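Local atomic coordinates of aldehyde dehydrogenase (Burkholderia vietnamiensis, PDB entry 5KF0), a protein that probably oxidises aldehydes to the corresponding carboxylic acids with a nicotinamide cofactor, and is seen here with NADPH bound. Residues A25-V31 and T41-L45. Residues are numbered along the deposited sequence; the frame is centred on the assembly and turned at random.
Sequences ANTDLEV and TRVAL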
# COMPACT_ATOMS: atom_id res chain seq x y z
N ALA A 25 -9.41 -46.02 -6.82
CA ALA A 25 -8.33 -46.97 -6.56
C ALA A 25 -8.78 -48.10 -5.64
O ALA A 25 -8.34 -49.25 -5.80
CB ALA A 25 -7.13 -46.24 -5.94
N ASN A 26 -9.63 -47.79 -4.68
CA ASN A 26 -10.13 -48.76 -3.71
C ASN A 26 -11.31 -48.11 -2.99
O ASN A 26 -11.65 -46.95 -3.25
CB ASN A 26 -9.03 -49.17 -2.73
CG ASN A 26 -8.48 -47.99 -1.96
OD1 ASN A 26 -9.18 -47.40 -1.14
ND2 ASN A 26 -7.23 -47.62 -2.25
N THR A 27 -11.92 -48.86 -2.08
CA THR A 27 -12.95 -48.32 -1.20
C THR A 27 -12.56 -48.52 0.26
O THR A 27 -13.40 -48.84 1.11
CB THR A 27 -14.31 -48.95 -1.48
OG1 THR A 27 -14.20 -50.37 -1.42
CG2 THR A 27 -14.80 -48.56 -2.87
N ASP A 28 -11.28 -48.32 0.58
CA ASP A 28 -10.78 -48.74 1.88
C ASP A 28 -11.07 -47.76 3.01
O ASP A 28 -11.02 -48.17 4.18
CB ASP A 28 -9.27 -49.01 1.80
CG ASP A 28 -8.94 -50.23 0.94
OD1 ASP A 28 -9.80 -51.13 0.83
OD2 ASP A 28 -7.84 -50.28 0.38
N LEU A 29 -11.38 -46.50 2.73
CA LEU A 29 -11.64 -45.52 3.78
C LEU A 29 -13.15 -45.41 4.03
O LEU A 29 -13.88 -44.86 3.20
CB LEU A 29 -11.04 -44.15 3.43
CG LEU A 29 -11.31 -43.05 4.47
CD1 LEU A 29 -10.88 -43.46 5.87
CD2 LEU A 29 -10.62 -41.74 4.07
N GLU A 30 -13.60 -45.94 5.16
CA GLU A 30 -15.00 -45.83 5.54
C GLU A 30 -15.24 -44.50 6.23
O GLU A 30 -14.50 -44.13 7.15
CB GLU A 30 -15.40 -46.99 6.45
CG GLU A 30 -15.26 -48.35 5.79
CD GLU A 30 -15.82 -49.48 6.65
OE1 GLU A 30 -15.69 -49.42 7.88
OE2 GLU A 30 -16.39 -50.42 6.07
N VAL A 31 -16.28 -43.78 5.81
CA VAL A 31 -16.66 -42.50 6.41
C VAL A 31 -17.99 -42.71 7.11
O VAL A 31 -18.99 -43.06 6.46
CB VAL A 31 -16.76 -41.40 5.35
CG1 VAL A 31 -17.15 -40.06 6.00
CG2 VAL A 31 -15.44 -41.28 4.57
N THR A 41 -20.43 -43.64 3.47
CA THR A 41 -19.84 -43.78 2.15
C THR A 41 -18.45 -44.36 2.33
O THR A 41 -17.92 -44.41 3.45
CB THR A 41 -19.79 -42.44 1.40
OG1 THR A 41 -19.33 -42.64 0.06
CG2 THR A 41 -18.85 -41.45 2.11
N ARG A 42 -17.86 -44.80 1.23
CA ARG A 42 -16.50 -45.33 1.23
C ARG A 42 -15.71 -44.58 0.17
O ARG A 42 -16.20 -44.36 -0.93
CB ARG A 42 -16.49 -46.84 0.96
CG ARG A 42 -17.18 -47.63 2.06
CD ARG A 42 -17.11 -49.13 1.86
NE ARG A 42 -17.63 -49.84 3.03
CZ ARG A 42 -18.92 -50.04 3.26
NH1 ARG A 42 -19.83 -49.59 2.39
NH2 ARG A 42 -19.32 -50.68 4.35
N VAL A 43 -14.49 -44.16 0.52
CA VAL A 43 -13.71 -43.37 -0.42
C VAL A 43 -12.36 -44.04 -0.63
O VAL A 43 -11.89 -44.84 0.19
CB VAL A 43 -13.53 -41.90 0.05
CG1 VAL A 43 -14.84 -41.35 0.64
CG2 VAL A 43 -12.39 -41.76 1.02
N ALA A 44 -11.74 -43.71 -1.76
CA ALA A 44 -10.44 -44.27 -2.09
C ALA A 44 -9.36 -43.70 -1.17
O ALA A 44 -9.25 -42.48 -0.99
CB ALA A 44 -10.10 -43.97 -3.56
N LEU A 45 -8.55 -44.60 -0.61
CA LEU A 45 -7.46 -44.24 0.29
C LEU A 45 -6.15 -44.23 -0.50
O LEU A 45 -5.80 -45.24 -1.13
CB LEU A 45 -7.38 -45.25 1.43
CG LEU A 45 -6.36 -44.97 2.53
CD1 LEU A 45 -6.77 -43.73 3.35
CD2 LEU A 45 -6.20 -46.20 3.41
O HOH W 1 -18.67 -51.82 6.91
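L29 and V43 pair their backbones in both directions, V43 N giving its hydrogen to L29 O at 2.8 Å and L29 N to V43 O, within a β hairpin whose strands 29-32 and 39-43 run antiparallel. Strand 29-32 is an outermost strand of a four-stranded mixed sheet within the chain, and 39-43 lies between it and strand 13-18. V31 N bonds T41 O at the next hydrogen-bonded pair, while the return bond from T41 N to V31 O is long and weak. Just before strand 29-32, the side chain of N26 continues the pairing. With CG held between the backbone N and the carbonyl carbon (chi1 59°), its amide meets the backbone of L45 twice: OD1 accepts from L45 N, almost straight at 174°, and ND2 donates to L45 O, which lies in the amide plane. The same OD1 closes an Asx turn by accepting from D28 N, which reaches it from the opposite face to L45 N. L29 and V43 lie side by side, CD2 of L29 against CG2 of V43 at 3.5 Å, on the face where V31 and T41 also sit and where V43 meets L195 of helix 192-202. On the other face, OE2 of E30 takes two weak bonds from R42, from NE (3.3 Å) and NH2, with the carboxylate and guanidinium planes 60° apart, and a water links OE2 to NH2. The hairpin's grip therefore rests on backbone pairing, extended by the N26 amide, and on apolar packing of L29, V31 and V43, the long salt bridge probably adding modestly.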